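Local coordinates for cysteine desulfurase (Elizabethkingia anophelis NUHP1, PDB 5VPR), which probably removes sulfur from L-cysteine to leave L-alanine, passing it to a sulfur carrier with the help of covalently bound pyridoxal phosphate, at residues A[60-65]-A[74-79]; A[81-86]-A[93-98]; A[149-154]-A[164-169]; A[158-163]-A[186-191]; A[357-362]-A[400-405]. All blocks are in the same frame, centred on the assembly; numbering follows the deposited sequence.

The five contacts follow one another along the chain, except that contacts 3 and 4 interlock, their segments alternating in sequence. Contacts 1 and 2 share helix 67-87, with centres about 14 Å apart, and touch through the ring of Phe-97. Contacts 2 and 3 lie at the two outermost strands of the seven-stranded mixed sheet, 95-98 and 146-150, their centres about 31 Å apart. Contact 4 is about 9 Å from contact 3, centre to centre, and joins it where Pro-151 O and Gln-159 N probably share a hydrogen bond. Contact 5 stands apart, its centre about 35 Å or more from the others, between two helices near the C-terminus. Together they sample both edges of the central sheet and the C-terminal part of the chain.

Contact 1. Residues A[60-65]-A[74-79]; sequences NVHRGI and EMMEDA
His-62, in the loop that leads from helix 44-56 into helix 67-87 of this class-V aminotransferase fold, leans its imidazole against the side of the second helix. Along 74-79 the first residue to meet it is Met-76. Its CG lies anti to the backbone N (chi1 -156°) and the chain bends at its last torsion, which brings the methyl CE to the edge of the imidazole, 4.1 Å from His-62 NE2. Val-61 also directs its side chain at the helix, resting on Ala-72 and Thr-73 one turn earlier, while Pro-285 touches both Val-61 and Met-76. Glu-77 comes next. The Glu-77 side chain crosses that of His-62 at about a right angle, the carboxylate and ring planes 64° apart, and OE2 stays near the ring plane. The stronger partner of this carboxylate is Arg-80, one turn further along the helix, which forms a salt bridge with OE1. The His-62 side chain is poorly ordered, although its backbone N bonds to Thr-73 OG1 and Phe-278 adds an edge-to-face ring contact. The bond from His-62 NE2 to Glu-77 OE2 is weak: 3.2 Å long, it is bent to 122° at the hydrogen.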
# COMPACT_ATOMS: atom_id res chain seq x y z
N ASN A 60 -13.89 19.92 -16.86
CA ASN A 60 -13.17 20.28 -15.65
C ASN A 60 -14.15 20.48 -14.51
O ASN A 60 -15.35 20.63 -14.72
CB ASN A 60 -12.29 21.52 -15.83
CG ASN A 60 -10.94 21.39 -15.08
OD1 ASN A 60 -10.84 20.72 -14.03
ND2 ASN A 60 -9.89 22.00 -15.64
N VAL A 61 -13.63 20.42 -13.28
CA VAL A 61 -14.48 20.26 -12.11
C VAL A 61 -14.44 21.51 -11.23
O VAL A 61 -13.54 22.36 -11.33
CB VAL A 61 -14.12 19.01 -11.29
CG1 VAL A 61 -14.39 17.75 -12.11
CG2 VAL A 61 -12.66 19.06 -10.86
N HIS A 62 -15.47 21.63 -10.38
CA HIS A 62 -15.63 22.66 -9.36
C HIS A 62 -15.90 24.06 -9.92
O HIS A 62 -16.91 24.69 -9.57
CB HIS A 62 -14.42 22.67 -8.42
CG HIS A 62 -14.40 21.51 -7.47
ND1 HIS A 62 -15.25 21.42 -6.39
CD2 HIS A 62 -13.64 20.39 -7.45
CE1 HIS A 62 -15.02 20.29 -5.74
NE2 HIS A 62 -14.05 19.65 -6.36
N ARG A 63 -15.03 24.56 -10.81
CA ARG A 63 -15.14 25.94 -11.25
C ARG A 63 -16.27 26.18 -12.25
O ARG A 63 -16.74 27.32 -12.37
CB ARG A 63 -13.81 26.39 -11.87
N GLY A 64 -16.73 25.14 -12.97
CA GLY A 64 -17.59 25.33 -14.12
C GLY A 64 -19.09 25.32 -13.82
O GLY A 64 -19.54 24.81 -12.79
N ILE A 65 -19.85 25.89 -14.76
CA ILE A 65 -21.29 26.05 -14.61
C ILE A 65 -22.10 25.18 -15.57
O ILE A 65 -23.29 24.97 -15.32
CB ILE A 65 -21.70 27.53 -14.75
N GLU A 74 -19.63 16.22 -9.42
CA GLU A 74 -20.41 15.38 -8.52
C GLU A 74 -19.84 13.96 -8.46
O GLU A 74 -19.77 13.35 -7.38
CB GLU A 74 -21.86 15.37 -8.98
CG GLU A 74 -22.82 14.62 -8.09
CD GLU A 74 -24.26 14.82 -8.53
OE1 GLU A 74 -24.49 15.58 -9.51
OE2 GLU A 74 -25.17 14.22 -7.91
N MET A 75 -19.43 13.42 -9.60
CA MET A 75 -18.88 12.07 -9.63
C MET A 75 -17.58 11.99 -8.83
O MET A 75 -17.34 11.01 -8.12
CB MET A 75 -18.64 11.61 -11.07
CG MET A 75 -19.93 11.37 -11.87
SD MET A 75 -19.59 11.06 -13.62
CE MET A 75 -18.55 9.59 -13.55
N MET A 76 -16.73 13.02 -8.94
CA MET A 76 -15.48 13.00 -8.18
C MET A 76 -15.77 13.11 -6.69
O MET A 76 -15.11 12.45 -5.87
CB MET A 76 -14.54 14.11 -8.63
CG MET A 76 -13.06 13.79 -8.33
SD MET A 76 -11.91 15.08 -8.83
CE MET A 76 -12.05 16.19 -7.42
N GLU A 77 -16.78 13.93 -6.32
CA GLU A 77 -17.14 14.06 -4.91
C GLU A 77 -17.81 12.79 -4.39
O GLU A 77 -17.61 12.42 -3.23
CB GLU A 77 -18.04 15.27 -4.67
CG GLU A 77 -17.34 16.62 -4.88
CD GLU A 77 -16.00 16.72 -4.13
OE1 GLU A 77 -15.96 16.43 -2.91
OE2 GLU A 77 -14.98 17.09 -4.77
N ASP A 78 -18.61 12.12 -5.23
CA ASP A 78 -19.10 10.79 -4.85
C ASP A 78 -17.94 9.84 -4.57
O ASP A 78 -18.00 9.04 -3.62
CB ASP A 78 -19.97 10.21 -5.96
CG ASP A 78 -21.29 10.94 -6.14
OD1 ASP A 78 -21.70 11.68 -5.22
OD2 ASP A 78 -21.91 10.77 -7.21
N ALA A 79 -16.89 9.90 -5.38
CA ALA A 79 -15.74 9.02 -5.18
C ALA A 79 -15.03 9.36 -3.87
O ALA A 79 -14.62 8.45 -3.13
CB ALA A 79 -14.77 9.13 -6.35

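Contact 2. Residues A[81-86]-A[93-98]; sequences KKVQRF and YEVLFT
Val-95 sets CG1 anti to its backbone N (chi1 -177°) and CG2 anti to its carbonyl carbon, so that its two methyls fork toward helix 67-87 and each meets a different residue of 81-86. Val-83 has the same torsion, and its CG1 is the methyl that reaches the strand: the two CG1 atoms, Val-83 CG1 and Val-95 CG1, meet at 3.6 Å. The other branch of the fork, Val-95 CG2, lies against the base of Gln-84, 3.7 Å from Gln-84 CA and equally close to Gln-84 CB. Here the glutamine side chain runs at about a right angle to the valine. The amide end of Gln-84 turns elsewhere, with NE2 hydrogen-bonded to Ala-89 O in the turn between helix and strand. Gln-84 and Val-95 are also the residues whose backbones come nearest, 6.2 Å from CA to CA, a close approach that suits such a short branched side chain. Ile-242 of the neighbouring strand touches both valines and extends the apolar patch. The carbonyl of Val-95 accepts a hydrogen bond from Arg-80 NH1, a polar link beside the methyl contacts. Strand 95-98 pairs antiparallel with 241-245 through backbone bonds such as those between Leu-96 and Leu-243. The contact is thus a helix laid on the edge strand that follows it; two valines and the base of Gln-84 form the interface, on the seven-stranded mixed sheet that characterises the large domain of fold-type I pyridoxal-phosphate enzymes.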
# COMPACT_ATOMS: atom_id res chain seq x y z
N LYS A 81 -16.43 10.39 -1.21
CA LYS A 81 -17.23 9.85 -0.11
C LYS A 81 -17.10 8.34 -0.02
O LYS A 81 -17.17 7.77 1.08
CB LYS A 81 -18.69 10.27 -0.24
CG LYS A 81 -18.93 11.80 -0.14
CD LYS A 81 -20.42 12.13 -0.11
CE LYS A 81 -20.66 13.64 -0.06
NZ LYS A 81 -19.98 14.30 -1.23
N LYS A 82 -16.92 7.66 -1.16
CA LYS A 82 -16.65 6.23 -1.12
C LYS A 82 -15.36 5.94 -0.36
O LYS A 82 -15.32 5.04 0.49
CB LYS A 82 -16.57 5.66 -2.54
CG LYS A 82 -17.87 5.71 -3.35
CD LYS A 82 -17.58 5.20 -4.76
CE LYS A 82 -18.77 5.28 -5.72
NZ LYS A 82 -18.34 4.71 -7.06
N VAL A 83 -14.30 6.69 -0.66
CA VAL A 83 -13.03 6.49 0.05
C VAL A 83 -13.19 6.83 1.53
O VAL A 83 -12.67 6.12 2.40
CB VAL A 83 -11.91 7.33 -0.60
CG1 VAL A 83 -10.62 7.18 0.18
CG2 VAL A 83 -11.70 6.90 -2.06
N GLN A 84 -13.90 7.92 1.83
CA GLN A 84 -14.18 8.29 3.23
C GLN A 84 -14.78 7.12 4.00
O GLN A 84 -14.28 6.74 5.07
CB GLN A 84 -15.13 9.49 3.28
CG GLN A 84 -15.41 9.97 4.71
CD GLN A 84 -16.75 10.65 4.89
OE1 GLN A 84 -17.41 11.03 3.91
NE2 GLN A 84 -17.16 10.81 6.14
N ARG A 85 -15.86 6.53 3.47
CA ARG A 85 -16.48 5.39 4.14
C ARG A 85 -15.55 4.18 4.18
O ARG A 85 -15.56 3.42 5.16
CB ARG A 85 -17.80 5.03 3.44
CG ARG A 85 -18.92 6.04 3.68
CD ARG A 85 -20.26 5.56 3.13
NE ARG A 85 -20.25 5.53 1.67
CZ ARG A 85 -20.54 6.57 0.90
NH1 ARG A 85 -20.89 7.73 1.45
NH2 ARG A 85 -20.49 6.45 -0.42
N PHE A 86 -14.73 4.01 3.15
CA PHE A 86 -13.80 2.89 3.06
C PHE A 86 -12.80 2.89 4.22
O PHE A 86 -12.50 1.83 4.78
CB PHE A 86 -13.09 2.94 1.70
CG PHE A 86 -12.18 1.79 1.43
CD1 PHE A 86 -12.68 0.52 1.20
CD2 PHE A 86 -10.80 1.98 1.35
CE1 PHE A 86 -11.83 -0.55 0.91
CE2 PHE A 86 -9.94 0.91 1.07
CZ PHE A 86 -10.45 -0.35 0.85
N TYR A 93 -14.23 15.87 3.89
CA TYR A 93 -13.16 16.82 3.62
C TYR A 93 -11.84 16.45 4.27
O TYR A 93 -10.85 17.16 4.06
CB TYR A 93 -13.57 18.24 4.05
CG TYR A 93 -14.13 18.37 5.45
CD1 TYR A 93 -13.29 18.38 6.57
CD2 TYR A 93 -15.50 18.53 5.66
CE1 TYR A 93 -13.81 18.52 7.86
CE2 TYR A 93 -16.02 18.68 6.94
CZ TYR A 93 -15.18 18.68 8.03
OH TYR A 93 -15.71 18.82 9.29
N GLU A 94 -11.77 15.36 5.04
CA GLU A 94 -10.50 14.83 5.50
C GLU A 94 -9.83 13.92 4.47
O GLU A 94 -8.69 13.50 4.68
CB GLU A 94 -10.69 14.07 6.83
CG GLU A 94 -11.14 15.00 8.00
CD GLU A 94 -11.50 14.26 9.30
OE1 GLU A 94 -12.13 13.18 9.22
OE2 GLU A 94 -11.15 14.76 10.39
N VAL A 95 -10.51 13.61 3.37
CA VAL A 95 -9.98 12.70 2.35
C VAL A 95 -9.44 13.56 1.21
O VAL A 95 -10.20 14.24 0.52
CB VAL A 95 -11.06 11.73 1.85
CG1 VAL A 95 -10.48 10.73 0.83
CG2 VAL A 95 -11.71 10.99 3.04
N LEU A 96 -8.12 13.55 1.02
CA LEU A 96 -7.48 14.32 -0.04
C LEU A 96 -7.02 13.40 -1.16
O LEU A 96 -6.36 12.39 -0.91
CB LEU A 96 -6.29 15.12 0.49
CG LEU A 96 -6.42 15.82 1.85
CD1 LEU A 96 -5.10 16.48 2.19
CD2 LEU A 96 -7.56 16.84 1.86
N PHE A 97 -7.35 13.77 -2.40
CA PHE A 97 -6.84 13.06 -3.57
C PHE A 97 -5.40 13.47 -3.85
O PHE A 97 -5.08 14.67 -3.88
CB PHE A 97 -7.71 13.34 -4.80
CG PHE A 97 -9.12 12.79 -4.71
CD1 PHE A 97 -10.22 13.66 -4.66
CD2 PHE A 97 -9.35 11.42 -4.69
CE1 PHE A 97 -11.53 13.16 -4.59
CE2 PHE A 97 -10.65 10.91 -4.62
CZ PHE A 97 -11.75 11.78 -4.56
N THR A 98 -4.53 12.49 -4.07
CA THR A 98 -3.15 12.79 -4.44
C THR A 98 -2.82 11.95 -5.66
O THR A 98 -3.70 11.23 -6.17
CB THR A 98 -2.18 12.45 -3.31
OG1 THR A 98 -2.22 11.03 -3.12
CG2 THR A 98 -2.60 13.14 -1.98

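Contact 3. Residues A[149-154]-A[164-169]; sequences VIPMNE and DEWLSE
An indole edge set against strand backbone joins Trp-166, at the end of the short helix 163-166, to the backbone of Val-149 and Ile-150 on the outermost strand 146-150 and to Pro-151 beyond. That strand is an outermost one of the seven-stranded mixed sheet in this pyridoxal-phosphate enzyme fold, and the contact runs on to Pro-151. Trp-166 carries the contact from its side alone. Its CG is placed anti to the carbonyl carbon (chi1 -69°), which sends the six-membered ring toward the strand with CZ3 and CH2 leading. Val-149 meets it through its carbonyl group; its side chain sets out away from the helix. The carbonyl oxygen lies at the indole edge, near the ring plane, and the carbonyl carbon lies in that plane, 3.6 Å from Trp-166 CH2. Ile-150 N, in the same peptide unit, is also at the edge, 3.8 Å from Trp-166 CZ3. Looser apolar contacts follow: Ile-150 CG1 reaches Trp-166 CZ3 at 4.2 Å, and the Pro-151 ring approaches the indole obliquely through CD. Arg-148 makes a cation-pi contact with the indole, and Ile-123 of the adjoining strand 121-125 touches it as well. Val-149 O is modelled 2.9 Å from Trp-166 CH2, shorter than a comfortable contact, so its exact length is doubtful.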
# COMPACT_ATOMS: atom_id res chain seq x y z
N VAL A 149 15.76 6.92 13.37
CA VAL A 149 15.23 5.79 12.62
C VAL A 149 15.05 4.63 13.57
O VAL A 149 15.99 4.24 14.27
CB VAL A 149 16.16 5.40 11.46
CG1 VAL A 149 15.53 4.28 10.63
CG2 VAL A 149 16.44 6.61 10.59
N ILE A 150 13.83 4.10 13.61
CA ILE A 150 13.58 2.91 14.44
C ILE A 150 14.32 1.72 13.83
O ILE A 150 14.15 1.43 12.64
CB ILE A 150 12.08 2.64 14.52
CG1 ILE A 150 11.36 3.82 15.18
CG2 ILE A 150 11.82 1.34 15.31
CD1 ILE A 150 9.85 3.69 15.16
N PRO A 151 15.17 1.03 14.59
CA PRO A 151 15.92 -0.09 14.01
C PRO A 151 15.02 -1.27 13.72
O PRO A 151 13.94 -1.44 14.30
CB PRO A 151 16.95 -0.44 15.09
CG PRO A 151 16.83 0.63 16.15
CD PRO A 151 15.46 1.22 16.02
N MET A 152 15.49 -2.12 12.81
CA MET A 152 14.87 -3.41 12.55
C MET A 152 15.66 -4.51 13.24
O MET A 152 16.90 -4.48 13.27
CB MET A 152 14.79 -3.69 11.06
CG MET A 152 13.49 -3.23 10.45
SD MET A 152 13.37 -3.75 8.74
CE MET A 152 14.19 -5.34 8.81
N ASN A 153 14.94 -5.47 13.83
CA ASN A 153 15.56 -6.66 14.39
C ASN A 153 15.96 -7.62 13.27
O ASN A 153 15.67 -7.40 12.09
CB ASN A 153 14.62 -7.34 15.38
CG ASN A 153 14.25 -6.45 16.55
OD1 ASN A 153 15.07 -6.20 17.44
ND2 ASN A 153 13.01 -5.99 16.57
N GLU A 154 16.62 -8.72 13.65
CA GLU A 154 17.05 -9.70 12.65
C GLU A 154 15.86 -10.28 11.89
O GLU A 154 15.90 -10.41 10.66
CB GLU A 154 17.85 -10.82 13.32
N ASP A 164 10.39 4.19 23.85
CA ASP A 164 10.31 4.46 25.28
C ASP A 164 11.40 5.43 25.74
O ASP A 164 11.19 6.19 26.70
CB ASP A 164 10.40 3.15 26.07
CG ASP A 164 9.14 2.31 25.96
OD1 ASP A 164 8.14 2.79 25.37
OD2 ASP A 164 9.14 1.17 26.47
N GLU A 165 12.55 5.44 25.07
CA GLU A 165 13.62 6.37 25.38
C GLU A 165 13.65 7.60 24.48
O GLU A 165 14.06 8.68 24.93
CB GLU A 165 14.98 5.66 25.31
N TRP A 166 13.22 7.48 23.21
CA TRP A 166 13.32 8.58 22.26
C TRP A 166 12.20 9.61 22.39
O TRP A 166 12.43 10.80 22.13
CB TRP A 166 13.32 8.06 20.83
CG TRP A 166 14.53 7.29 20.43
CD1 TRP A 166 15.63 7.04 21.20
CD2 TRP A 166 14.77 6.67 19.17
NE1 TRP A 166 16.54 6.29 20.49
CE2 TRP A 166 16.03 6.06 19.23
CE3 TRP A 166 14.03 6.58 17.98
CZ2 TRP A 166 16.58 5.36 18.16
CZ3 TRP A 166 14.58 5.89 16.91
CH2 TRP A 166 15.84 5.29 17.01
N LEU A 167 10.99 9.20 22.74
CA LEU A 167 9.86 10.12 22.73
C LEU A 167 10.02 11.18 23.82
O LEU A 167 10.34 10.87 24.96
CB LEU A 167 8.55 9.35 22.92
CG LEU A 167 8.16 8.46 21.74
CD1 LEU A 167 7.03 7.50 22.11
CD2 LEU A 167 7.79 9.33 20.53
N SER A 168 9.80 12.44 23.45
CA SER A 168 9.91 13.54 24.41
C SER A 168 9.12 14.74 23.88
O SER A 168 8.44 14.65 22.84
CB SER A 168 11.37 13.90 24.67
OG SER A 168 11.94 14.50 23.51
N GLU A 169 9.24 15.87 24.58
CA GLU A 169 8.66 17.12 24.08
C GLU A 169 9.29 17.55 22.76
O GLU A 169 8.73 18.41 22.07
CB GLU A 169 8.83 18.25 25.11
CG GLU A 169 10.22 18.89 25.12
CD GLU A 169 11.27 18.06 25.87
OE1 GLU A 169 11.01 16.86 26.16
OE2 GLU A 169 12.35 18.61 26.19

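Contact 4. Residues A[158-163]-A[186-191]; sequences LQIDVL and VNPIDE
Ile-160 and Leu-158 reach across from the loop after strand 146-150 to the start of helix 189-199, on the flank of the mixed sheet of this aminotransferase-like fold. Ile-160 is the most deeply engaged. Its CG1 sits in the crowded position between the backbone N and the carbonyl carbon (chi1 65°), and the extended chain delivers CD1 into the angle between Pro-188 and Glu-191. There CD1 meets Pro-188 CG at 3.8 Å and lies 3.5 Å from Glu-191 CD, the glutamate crossing it at about a right angle. Pro-188 occupies the N-cap position, so the isoleucine packs on the first turn of the helix, where Ile-192 also touches it. Leu-158 packs on the residue before the proline: its CD1 and CG lie against the amide of Asn-187, with CD1 3.7 Å from Asn-187 CG. That amide is held from two directions. ND2 bonds to Asn-177 O at the end of strand 171-177, while OD1 accepts a hydrogen bond from a water. The same water accepts from the loop backbone, bridging Leu-158 N at 2.9 Å to Asn-187 OD1 at 2.7 Å.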
# COMPACT_ATOMS: atom_id res chain seq x y z
N LEU A 158 10.14 -4.37 13.80
CA LEU A 158 10.64 -3.11 14.34
C LEU A 158 11.01 -3.26 15.81
O LEU A 158 10.34 -3.96 16.57
CB LEU A 158 9.59 -2.00 14.19
CG LEU A 158 9.38 -1.46 12.77
CD1 LEU A 158 8.29 -0.38 12.76
CD2 LEU A 158 10.69 -0.91 12.22
N GLN A 159 12.09 -2.58 16.21
CA GLN A 159 12.48 -2.50 17.62
C GLN A 159 11.77 -1.29 18.23
O GLN A 159 12.35 -0.24 18.47
CB GLN A 159 13.99 -2.41 17.76
N ILE A 160 10.46 -1.46 18.48
CA ILE A 160 9.64 -0.31 18.83
C ILE A 160 9.84 0.15 20.27
O ILE A 160 9.44 1.27 20.61
CB ILE A 160 8.14 -0.57 18.62
CG1 ILE A 160 7.63 -1.65 19.56
CG2 ILE A 160 7.87 -0.92 17.17
CD1 ILE A 160 6.12 -1.77 19.57
N ASP A 161 10.45 -0.68 21.11
CA ASP A 161 10.70 -0.26 22.48
C ASP A 161 11.74 0.85 22.57
O ASP A 161 11.88 1.47 23.63
CB ASP A 161 11.11 -1.47 23.33
CG ASP A 161 9.93 -2.37 23.67
OD1 ASP A 161 8.78 -1.87 23.71
OD2 ASP A 161 10.14 -3.59 23.91
N VAL A 162 12.43 1.16 21.47
CA VAL A 162 13.31 2.32 21.47
C VAL A 162 12.51 3.61 21.67
O VAL A 162 13.03 4.60 22.19
CB VAL A 162 14.14 2.35 20.17
CG1 VAL A 162 13.38 3.02 19.03
CG2 VAL A 162 15.46 3.02 20.42
N LEU A 163 11.22 3.62 21.29
CA LEU A 163 10.39 4.80 21.48
C LEU A 163 10.29 5.18 22.96
O LEU A 163 10.15 6.36 23.28
CB LEU A 163 8.99 4.57 20.90
CG LEU A 163 8.94 4.26 19.40
CD1 LEU A 163 7.51 4.02 18.93
CD2 LEU A 163 9.57 5.39 18.63
N VAL A 186 3.48 -7.08 9.20
CA VAL A 186 2.50 -6.17 9.77
C VAL A 186 3.09 -5.55 11.03
O VAL A 186 3.30 -6.24 12.03
CB VAL A 186 1.18 -6.88 10.07
CG1 VAL A 186 0.19 -5.91 10.75
CG2 VAL A 186 0.60 -7.47 8.78
N ASN A 187 3.34 -4.25 11.00
CA ASN A 187 3.94 -3.60 12.16
C ASN A 187 2.88 -3.33 13.23
O ASN A 187 1.69 -3.19 12.93
CB ASN A 187 4.63 -2.31 11.74
CG ASN A 187 5.91 -2.58 10.98
OD1 ASN A 187 6.72 -3.41 11.41
ND2 ASN A 187 6.10 -1.90 9.84
N PRO A 188 3.28 -3.29 14.50
CA PRO A 188 2.28 -3.13 15.57
C PRO A 188 1.86 -1.67 15.74
O PRO A 188 2.23 -0.96 16.71
CB PRO A 188 3.03 -3.69 16.79
CG PRO A 188 4.45 -3.34 16.52
CD PRO A 188 4.63 -3.56 15.04
N ILE A 189 1.05 -1.21 14.78
CA ILE A 189 0.66 0.20 14.70
C ILE A 189 -0.09 0.66 15.95
O ILE A 189 0.11 1.79 16.42
CB ILE A 189 -0.18 0.44 13.43
CG1 ILE A 189 0.71 0.29 12.20
CG2 ILE A 189 -0.79 1.82 13.43
CD1 ILE A 189 1.92 1.15 12.25
N ASP A 190 -0.98 -0.17 16.49
CA ASP A 190 -1.80 0.28 17.62
C ASP A 190 -0.96 0.47 18.87
O ASP A 190 -1.16 1.42 19.64
CB ASP A 190 -2.94 -0.70 17.89
CG ASP A 190 -4.01 -0.66 16.82
OD1 ASP A 190 -4.00 0.29 16.00
OD2 ASP A 190 -4.86 -1.58 16.80
N GLU A 191 0.00 -0.43 19.09
CA GLU A 191 0.93 -0.27 20.20
C GLU A 191 1.83 0.94 20.01
O GLU A 191 2.09 1.69 20.96
CB GLU A 191 1.76 -1.54 20.33
CG GLU A 191 2.60 -1.62 21.58
CD GLU A 191 3.43 -2.87 21.58
OE1 GLU A 191 4.44 -2.93 22.31
OE2 GLU A 191 3.07 -3.79 20.81
O HOH W 1 7.39 -5.06 13.41

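Contact 5. Residues A[357-362]-A[400-405]; sequences MILDKL and DILTEG
Two helices near the C-terminus, 352-361 and 396-413, come together where Gly-405 presents bare backbone to a pair of leucines. Leu-359 and Leu-362, one turn apart, both set CG anti to the carbonyl carbon and send one methyl each to the glycine. Leu-359 CD2 approaches from one end of the residue, 3.6 Å from Gly-405 C and 3.7 Å from its O. Leu-362 CD1 comes to the alpha carbon, 3.7 Å from Gly-405 CA. With no side chain on Gly-405, the backbones can draw close, and Leu-359 CA lies 6.1 Å from Gly-405 CA. This is a glycine-mediated helix-helix contact within the C-terminal part of the class-V aminotransferase fold, and apolar side chains close it on the side of Leu-402. That residue's side chain starts away from the other helix, but its first torsion (chi1 168°) and the bend after it carry the end back, so that its CD1 stands 4.3 Å from Leu-359 CD1. Ile-364, in the short strand that follows the first helix, touches both Leu-359 and Leu-402 and adjoins the two helices. On the other flank Ile-358 rests on Ala-409 and Met-412, further along helix 396-413. Leu-362, the first residue to leave helical geometry, still packs on Lys-408 of that helix, one turn beyond Gly-405.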
# COMPACT_ATOMS: atom_id res chain seq x y z
N MET A 357 14.56 -15.15 -13.36
CA MET A 357 14.52 -15.29 -14.81
C MET A 357 13.98 -16.65 -15.22
O MET A 357 13.17 -16.74 -16.16
CB MET A 357 15.91 -15.07 -15.40
CG MET A 357 16.40 -13.64 -15.30
SD MET A 357 17.93 -13.41 -16.21
CE MET A 357 18.92 -14.77 -15.56
N ILE A 358 14.40 -17.71 -14.54
CA ILE A 358 13.83 -19.03 -14.79
C ILE A 358 12.33 -19.02 -14.53
O ILE A 358 11.54 -19.52 -15.35
CB ILE A 358 14.55 -20.10 -13.94
CG1 ILE A 358 16.00 -20.25 -14.39
CG2 ILE A 358 13.82 -21.43 -14.03
CD1 ILE A 358 16.80 -21.23 -13.56
N LEU A 359 11.90 -18.42 -13.42
CA LEU A 359 10.47 -18.33 -13.11
C LEU A 359 9.71 -17.55 -14.18
O LEU A 359 8.61 -17.95 -14.58
CB LEU A 359 10.27 -17.69 -11.73
CG LEU A 359 10.79 -18.52 -10.54
CD1 LEU A 359 10.48 -17.83 -9.20
CD2 LEU A 359 10.19 -19.90 -10.58
N ASP A 360 10.28 -16.44 -14.65
CA ASP A 360 9.62 -15.68 -15.71
C ASP A 360 9.46 -16.52 -16.98
O ASP A 360 8.41 -16.46 -17.63
CB ASP A 360 10.39 -14.40 -16.02
CG ASP A 360 9.71 -13.56 -17.10
OD1 ASP A 360 8.53 -13.19 -16.92
OD2 ASP A 360 10.35 -13.29 -18.13
N LYS A 361 10.47 -17.30 -17.35
CA LYS A 361 10.31 -18.16 -18.52
C LYS A 361 9.20 -19.19 -18.31
O LYS A 361 8.62 -19.65 -19.29
CB LYS A 361 11.63 -18.84 -18.88
N LEU A 362 8.87 -19.53 -17.07
CA LEU A 362 7.73 -20.39 -16.79
C LEU A 362 6.42 -19.62 -16.66
O LEU A 362 5.40 -20.20 -16.27
CB LEU A 362 7.98 -21.19 -15.51
CG LEU A 362 9.22 -22.07 -15.58
CD1 LEU A 362 9.53 -22.68 -14.22
CD2 LEU A 362 9.01 -23.16 -16.63
N ASP A 400 1.11 -23.86 -6.48
CA ASP A 400 1.77 -25.10 -6.87
C ASP A 400 2.66 -24.89 -8.09
O ASP A 400 3.76 -25.45 -8.17
CB ASP A 400 0.74 -26.19 -7.16
CG ASP A 400 -0.06 -26.56 -5.93
OD1 ASP A 400 0.43 -26.37 -4.80
OD2 ASP A 400 -1.20 -27.04 -6.11
N ILE A 401 2.21 -24.07 -9.04
CA ILE A 401 3.03 -23.74 -10.20
C ILE A 401 4.30 -23.02 -9.77
O ILE A 401 5.39 -23.28 -10.29
CB ILE A 401 2.22 -22.92 -11.21
CG1 ILE A 401 1.11 -23.78 -11.83
CG2 ILE A 401 3.11 -22.33 -12.30
CD1 ILE A 401 0.23 -23.02 -12.78
N LEU A 402 4.17 -22.12 -8.79
CA LEU A 402 5.33 -21.43 -8.24
C LEU A 402 6.29 -22.41 -7.58
O LEU A 402 7.50 -22.38 -7.82
CB LEU A 402 4.86 -20.38 -7.22
CG LEU A 402 5.96 -19.78 -6.34
CD1 LEU A 402 6.87 -18.93 -7.20
CD2 LEU A 402 5.38 -18.96 -5.20
N THR A 403 5.76 -23.28 -6.73
CA THR A 403 6.62 -24.20 -5.98
C THR A 403 7.35 -25.17 -6.92
O THR A 403 8.55 -25.40 -6.76
CB THR A 403 5.79 -24.96 -4.95
OG1 THR A 403 5.20 -24.01 -4.03
CG2 THR A 403 6.66 -25.92 -4.17
N GLU A 404 6.64 -25.74 -7.90
CA GLU A 404 7.32 -26.60 -8.86
C GLU A 404 8.33 -25.81 -9.68
O GLU A 404 9.39 -26.34 -10.04
CB GLU A 404 6.31 -27.29 -9.78
CG GLU A 404 5.39 -28.25 -9.05
CD GLU A 404 6.16 -29.28 -8.23
OE1 GLU A 404 6.84 -30.14 -8.85
OE2 GLU A 404 6.10 -29.23 -6.98
N GLY A 405 8.03 -24.54 -9.97
CA GLY A 405 8.98 -23.71 -10.69
C GLY A 405 10.24 -23.45 -9.89
O GLY A 405 11.35 -23.43 -10.45